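Long-range contact in beta-galactoside alpha-2,6-sialyltransferase (PDB 2Z4T), which probably transfers sialic acid from a CMP-activated donor to the galactose of acceptors such as lactose, in alpha-2,6 linkage: residues S116-T128 with N142-I154. Sequence-based numbering, arbitrary orientation.
With GAL (beta-D-galactopyranose), chain B; C5P (cytidine-5'-monophosphate), chain C; GLC (alpha-D-glucopyranose), chain D.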
loop_
_atom_site.group_PDB
_atom_site.type_symbol
_atom_site.label_atom_id
_atom_site.label_comp_id
_atom_site.label_asym_id
_atom_site.label_seq_id
_atom_site.Cartn_x
_atom_site.Cartn_y
_atom_site.Cartn_z
ATOM N N SER A 116 3.106 -6.919 18.535
ATOM C CA SER A 116 3.483 -6.907 17.130
ATOM C C SER A 116 3.469 -5.502 16.525
ATOM O O SER A 116 2.732 -4.595 16.951
ATOM C CB SER A 116 2.595 -7.847 16.325
ATOM O OG SER A 116 1.295 -7.297 16.213
ATOM N N LEU A 117 4.313 -5.340 15.526
ATOM C CA LEU A 117 4.465 -4.080 14.845
ATOM C C LEU A 117 4.414 -4.347 13.337
ATOM O O LEU A 117 4.885 -5.406 12.832
ATOM C CB LEU A 117 5.783 -3.439 15.266
ATOM C CG LEU A 117 6.051 -1.982 14.901
ATOM C CD1 LEU A 117 4.994 -1.076 15.502
ATOM C CD2 LEU A 117 7.440 -1.562 15.360
ATOM N N GLU A 118 3.774 -3.409 12.638
ATOM C CA GLU A 118 3.723 -3.402 11.188
ATOM C C GLU A 118 4.148 -2.024 10.740
ATOM O O GLU A 118 3.543 -1.037 11.160
ATOM C CB GLU A 118 2.314 -3.662 10.706
ATOM C CG GLU A 118 1.849 -5.086 10.867
ATOM C CD GLU A 118 0.377 -5.233 10.520
ATOM O OE1 GLU A 118 -0.118 -6.378 10.522
ATOM O OE2 GLU A 118 -0.279 -4.194 10.260
ATOM N N VAL A 119 5.202 -1.969 9.918
ATOM C CA VAL A 119 5.754 -0.713 9.415
ATOM C C VAL A 119 5.574 -0.630 7.887
ATOM O O VAL A 119 5.886 -1.583 7.164
ATOM C CB VAL A 119 7.235 -0.582 9.800
ATOM C CG1 VAL A 119 7.800 0.750 9.345
ATOM C CG2 VAL A 119 7.436 -0.747 11.319
ATOM N N TYR A 120 5.064 0.499 7.399
ATOM C CA TYR A 120 4.797 0.682 5.976
ATOM C C TYR A 120 5.361 2.005 5.480
ATOM O O TYR A 120 4.990 3.069 5.995
ATOM C CB TYR A 120 3.294 0.703 5.706
ATOM C CG TYR A 120 2.471 -0.442 6.283
ATOM C CD1 TYR A 120 2.094 -1.511 5.479
ATOM C CD2 TYR A 120 2.033 -0.419 7.613
ATOM C CE1 TYR A 120 1.325 -2.559 5.971
ATOM C CE2 TYR A 120 1.254 -1.458 8.127
ATOM C CZ TYR A 120 0.901 -2.528 7.287
ATOM O OH TYR A 120 0.133 -3.561 7.747
ATOM N N VAL A 121 6.244 1.950 4.480
ATOM C CA VAL A 121 6.923 3.145 4.011
ATOM C C VAL A 121 6.846 3.265 2.491
ATOM O O VAL A 121 7.224 2.334 1.739
ATOM C CB VAL A 121 8.412 3.178 4.459
ATOM C CG1 VAL A 121 9.060 4.534 4.140
ATOM C CG2 VAL A 121 8.557 2.866 5.964
ATOM N N ASP A 122 6.384 4.430 2.040
ATOM C CA ASP A 122 6.361 4.747 0.633
ATOM C C ASP A 122 6.057 6.226 0.395
ATOM O O ASP A 122 5.279 6.846 1.124
ATOM C CB ASP A 122 5.325 3.873 -0.100
ATOM C CG ASP A 122 5.202 4.238 -1.569
ATOM O OD1 ASP A 122 6.246 4.344 -2.253
ATOM O OD2 ASP A 122 4.070 4.440 -2.044
ATOM N N HIS A 123 6.649 6.773 -0.655
ATOM C CA HIS A 123 6.498 8.181 -0.971
ATOM C C HIS A 123 5.690 8.310 -2.254
ATOM O O HIS A 123 5.275 9.417 -2.602
ATOM C CB HIS A 123 7.871 8.817 -1.200
ATOM C CG HIS A 123 8.544 8.312 -2.437
ATOM N ND1 HIS A 123 9.139 7.067 -2.500
ATOM C CD2 HIS A 123 8.660 8.852 -3.676
ATOM C CE1 HIS A 123 9.611 6.871 -3.720
ATOM N NE2 HIS A 123 9.332 7.938 -4.452
ATOM N N ALA A 124 5.493 7.192 -2.958
ATOM C CA ALA A 124 4.882 7.192 -4.296
ATOM C C ALA A 124 3.377 6.921 -4.217
ATOM O O ALA A 124 2.737 7.380 -3.270
ATOM C CB ALA A 124 5.573 6.196 -5.193
ATOM N N SER A 125 2.804 6.199 -5.190
ATOM C CA SER A 125 1.339 5.977 -5.211
ATOM C C SER A 125 0.965 4.512 -5.114
ATOM O O SER A 125 0.154 4.117 -4.265
ATOM C CB SER A 125 0.691 6.558 -6.464
ATOM O OG SER A 125 1.012 7.926 -6.622
ATOM N N LEU A 126 1.573 3.708 -5.975
ATOM C CA LEU A 126 1.243 2.288 -6.058
ATOM C C LEU A 126 1.485 1.526 -4.750
ATOM O O LEU A 126 0.534 0.926 -4.210
ATOM C CB LEU A 126 1.989 1.642 -7.209
ATOM C CG LEU A 126 1.306 0.405 -7.768
ATOM C CD1 LEU A 126 -0.172 0.637 -8.010
ATOM C CD2 LEU A 126 1.983 0.045 -9.067
ATOM N N PRO A 127 2.728 1.575 -4.206
ATOM C CA PRO A 127 2.975 0.819 -2.971
ATOM C C PRO A 127 2.049 1.248 -1.838
ATOM O O PRO A 127 1.571 0.394 -1.067
ATOM C CB PRO A 127 4.423 1.160 -2.628
ATOM C CG PRO A 127 5.041 1.607 -3.942
ATOM C CD PRO A 127 3.922 2.305 -4.661
ATOM N N THR A 128 1.784 2.552 -1.760
ATOM C CA THR A 128 1.006 3.110 -0.681
ATOM C C THR A 128 -0.444 2.586 -0.744
ATOM O O THR A 128 -1.078 2.314 0.285
ATOM C CB THR A 128 1.041 4.673 -0.729
ATOM O OG1 THR A 128 2.318 5.135 -0.265
ATOM C CG2 THR A 128 -0.044 5.279 0.156
ATOM N N ASN A 142 -5.445 -9.033 12.812
ATOM C CA ASN A 142 -4.498 -8.781 13.904
ATOM C C ASN A 142 -4.825 -7.508 14.654
ATOM O O ASN A 142 -4.091 -6.525 14.562
ATOM C CB ASN A 142 -3.066 -8.709 13.360
ATOM C CG ASN A 142 -2.714 -9.898 12.496
ATOM O OD1 ASN A 142 -2.640 -9.791 11.273
ATOM N ND2 ASN A 142 -2.515 -11.046 13.123
ATOM N N PRO A 143 -5.934 -7.520 15.407
ATOM C CA PRO A 143 -6.392 -6.337 16.154
ATOM C C PRO A 143 -5.350 -5.692 17.078
ATOM O O PRO A 143 -5.415 -4.485 17.312
ATOM C CB PRO A 143 -7.567 -6.868 16.990
ATOM C CG PRO A 143 -7.448 -8.411 16.919
ATOM C CD PRO A 143 -6.836 -8.675 15.586
ATOM N N THR A 144 -4.403 -6.462 17.599
ATOM C CA THR A 144 -3.480 -5.907 18.591
ATOM C C THR A 144 -2.174 -5.419 17.978
ATOM O O THR A 144 -1.313 -4.897 18.695
ATOM C CB THR A 144 -3.125 -6.905 19.710
ATOM O OG1 THR A 144 -2.404 -8.004 19.155
ATOM C CG2 THR A 144 -4.363 -7.409 20.456
ATOM N N ALA A 145 -2.009 -5.593 16.667
ATOM C CA ALA A 145 -0.842 -5.017 15.983
ATOM C C ALA A 145 -0.878 -3.497 16.027
ATOM O O ALA A 145 -1.953 -2.894 15.908
ATOM C CB ALA A 145 -0.753 -5.507 14.532
ATOM N N GLN A 146 0.294 -2.894 16.239
ATOM C CA GLN A 146 0.498 -1.446 16.111
ATOM C C GLN A 146 1.003 -1.174 14.707
ATOM O O GLN A 146 1.766 -1.977 14.143
ATOM C CB GLN A 146 1.558 -0.940 17.102
ATOM C CG GLN A 146 1.076 -0.717 18.548
ATOM C CD GLN A 146 -0.104 0.265 18.677
ATOM O OE1 GLN A 146 -0.977 0.083 19.521
ATOM N NE2 GLN A 146 -0.130 1.304 17.839
ATOM N N ARG A 147 0.627 -0.028 14.149
ATOM C CA ARG A 147 0.954 0.256 12.757
ATOM C C ARG A 147 1.590 1.620 12.584
ATOM O O ARG A 147 1.065 2.634 13.040
ATOM C CB ARG A 147 -0.279 0.094 11.873
ATOM C CG ARG A 147 -0.871 -1.277 11.985
ATOM C CD ARG A 147 -1.990 -1.529 10.975
ATOM N NE ARG A 147 -2.471 -2.883 11.194
ATOM C CZ ARG A 147 -3.394 -3.209 12.096
ATOM N NH1 ARG A 147 -3.988 -2.261 12.811
ATOM N NH2 ARG A 147 -3.731 -4.486 12.264
ATOM N N TYR A 148 2.741 1.617 11.925
ATOM C CA TYR A 148 3.502 2.820 11.671
ATOM C C TYR A 148 3.576 3.012 10.167
ATOM O O TYR A 148 3.964 2.092 9.431
ATOM C CB TYR A 148 4.926 2.681 12.204
ATOM C CG TYR A 148 5.088 2.566 13.702
ATOM C CD1 TYR A 148 4.031 2.805 14.568
ATOM C CD2 TYR A 148 6.339 2.258 14.253
ATOM C CE1 TYR A 148 4.195 2.698 15.947
ATOM C CE2 TYR A 148 6.519 2.164 15.613
ATOM C CZ TYR A 148 5.445 2.390 16.460
ATOM O OH TYR A 148 5.615 2.288 17.812
ATOM N N ILE A 149 3.217 4.208 9.719
ATOM C CA ILE A 149 3.305 4.569 8.322
ATOM C C ILE A 149 4.218 5.765 8.128
ATOM O O ILE A 149 4.358 6.623 9.021
ATOM C CB ILE A 149 1.911 4.891 7.728
ATOM C CG1 ILE A 149 1.305 6.155 8.353
ATOM C CG2 ILE A 149 0.995 3.680 7.834
ATOM C CD1 ILE A 149 -0.062 6.576 7.768
ATOM N N ALA A 150 4.866 5.810 6.970
ATOM C CA ALA A 150 5.511 7.030 6.525
ATOM C C ALA A 150 5.147 7.115 5.065
ATOM O O ALA A 150 5.769 6.458 4.219
ATOM C CB ALA A 150 7.012 6.978 6.729
ATOM N N TRP A 151 4.095 7.887 4.791
ATOM C CA TRP A 151 3.465 7.962 3.462
ATOM C C TRP A 151 3.549 9.366 2.909
ATOM O O TRP A 151 3.479 10.349 3.651
ATOM C CB TRP A 151 1.980 7.587 3.527
ATOM C CG TRP A 151 1.654 6.100 3.577
ATOM C CD1 TRP A 151 2.497 5.057 3.305
ATOM C CD2 TRP A 151 0.380 5.509 3.896
ATOM N NE1 TRP A 151 1.833 3.854 3.451
ATOM C CE2 TRP A 151 0.535 4.105 3.809
ATOM C CE3 TRP A 151 -0.875 6.032 4.252
ATOM C CZ2 TRP A 151 -0.519 3.215 4.057
ATOM C CZ3 TRP A 151 -1.925 5.147 4.508
ATOM C CH2 TRP A 151 -1.745 3.757 4.395
ATOM N N GLY A 152 3.664 9.472 1.600
ATOM C CA GLY A 152 3.647 10.782 0.969
ATOM C C GLY A 152 2.292 11.231 0.459
ATOM O O GLY A 152 1.971 12.402 0.530
ATOM N N ARG A 153 1.492 10.305 -0.052
ATOM C CA ARG A 153 0.377 10.692 -0.930
ATOM C C ARG A 153 -1.003 10.319 -0.419
ATOM O O ARG A 153 -2.003 10.575 -1.083
ATOM C CB ARG A 153 0.594 10.136 -2.349
ATOM C CG ARG A 153 1.915 10.576 -2.950
ATOM C CD ARG A 153 1.783 11.044 -4.365
ATOM N NE ARG A 153 2.975 11.795 -4.760
ATOM C CZ ARG A 153 3.041 13.122 -4.903
ATOM N NH1 ARG A 153 1.967 13.895 -4.705
ATOM N NH2 ARG A 153 4.194 13.683 -5.260
ATOM N N ILE A 154 -1.056 9.667 0.735
ATOM C CA ILE A 154 -2.305 9.456 1.423
ATOM C C ILE A 154 -2.107 9.907 2.862
ATOM O O ILE A 154 -1.104 9.595 3.512
ATOM C CB ILE A 154 -2.776 7.984 1.360
ATOM C CG1 ILE A 154 -3.132 7.601 -0.075
ATOM C CG2 ILE A 154 -3.986 7.754 2.275
ATOM C CD1 ILE A 154 -3.656 6.184 -0.237
HETATM C C1 GAL B . 10.383 10.351 -7.362
HETATM C C2 GAL B . 11.583 9.413 -7.260
HETATM C C3 GAL B . 11.444 8.303 -8.298
HETATM C C4 GAL B . 10.066 7.636 -8.197
HETATM C C5 GAL B . 8.934 8.666 -8.199
HETATM C C6 GAL B . 7.566 8.054 -7.886
HETATM O O2 GAL B . 12.782 10.154 -7.428
HETATM O O3 GAL B . 12.469 7.335 -8.123
HETATM O O4 GAL B . 10.031 6.863 -7.016
HETATM O O5 GAL B . 9.184 9.624 -7.201
HETATM O O6 GAL B . 7.112 7.186 -8.903
HETATM O O3P C5P C . 2.134 7.386 -13.915
HETATM P P C5P C . 2.866 6.517 -12.961
HETATM O O1P C5P C . 3.716 7.416 -12.074
HETATM O O2P C5P C . 3.516 5.325 -13.634
HETATM O "O5'" C5P C . 1.749 5.852 -12.062
HETATM C "C5'" C5P C . 2.041 5.211 -10.840
HETATM C "C4'" C5P C . 0.698 5.099 -10.121
HETATM O "O4'" C5P C . 0.163 6.408 -9.881
HETATM C "C3'" C5P C . -0.378 4.414 -10.943
HETATM O "O3'" C5P C . -0.403 3.003 -10.765
HETATM C "C2'" C5P C . -1.629 4.997 -10.348
HETATM O "O2'" C5P C . -1.871 4.446 -9.051
HETATM C "C1'" C5P C . -1.260 6.414 -10.051
HETATM N N1 C5P C . -1.693 7.286 -11.140
HETATM C C2 C5P C . -3.051 7.707 -11.190
HETATM N N3 C5P C . -3.481 8.534 -12.175
HETATM C C4 C5P C . -2.624 8.967 -13.139
HETATM C C5 C5P C . -1.271 8.565 -13.118
HETATM C C6 C5P C . -0.824 7.719 -12.089
HETATM O O2 C5P C . -3.870 7.322 -10.343
HETATM N N4 C5P C . -3.089 9.802 -14.102
HETATM C C1 GLC D . 9.186 14.974 -5.008
HETATM C C2 GLC D . 8.084 13.945 -5.275
HETATM C C3 GLC D . 8.728 12.566 -5.411
HETATM C C4 GLC D . 9.877 12.547 -6.437
HETATM C C5 GLC D . 10.851 13.722 -6.149
HETATM C C6 GLC D . 12.061 13.972 -7.072
HETATM O O1 GLC D . 9.916 14.655 -3.826
HETATM O O2 GLC D . 7.134 13.886 -4.236
HETATM O O3 GLC D . 7.732 11.618 -5.689
HETATM O O4 GLC D . 10.521 11.293 -6.322
HETATM O O5 GLC D . 10.101 14.933 -6.092
HETATM O O6 GLC D . 12.161 13.129 -8.201
HETATM O O HOH W 1 0.321 -7.832 18.743
HETATM O O HOH W 2 1.332 -4.937 19.399
HETATM O O HOH W 3 5.163 10.371 -5.664
#
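E118 and R147 lie side by side on one face of two parallel strands, pointing the same way, and join in a salt bridge, E118 OE2 to R147 NE at 2.7 Å. The carboxylate and guanidinium planes are turned 60° apart. Y120 OH donates to the same OE2 over 2.6 Å, reaching it from the opposite face of the carboxylate, so two donors grip one buried oxygen. S138 of helix 126-141 binds both E118 OE1 and R147 NH2, tying the pair to that helix.

Backbone bonds run from Q146 N to S116 O at one end through D122 N to A150 O, with a weaker one from G152 N to D122 O beyond. Residues 116-122, the end of strand 103-122, and strand 146-151 are the two strands of a right-handed beta-alpha-beta crossover in the first Rossmann-like domain of the GT-B fold, and helix 126-141 makes the connection.

Apolar contacts occupy both faces. L117 crosses Y148 at about a right angle, its CD1 over the ring centre, 3.6 Å from the centroid, in a CH-pi contact; V119 CG2 packs against Y148 CB. On the helix side, with OG1 beside the backbone N (chi1 -75°) and bonded to D122, T128 turns its methyl CG2 to the indole, over the face of the five-membered ring of W151 and 3.8 Å from its centroid, a second CH-pi contact; I149 CG2 touches the opposite face, toward its rim, and Q131 accepts from NE1.

Beyond the C-terminal ends of the two strands the chains help line the cleft that holds CMP and lactose. D122 OD1 accepts from A124 N in an Asx turn, while T128 OG1 donates to D122 OD2. A124, T128, G152 and R153 also line a magnesium site. H123 NE2 donates to galactose O4 at 2.9 Å, and water 3 links H123 O, R153 NE and glucose O3.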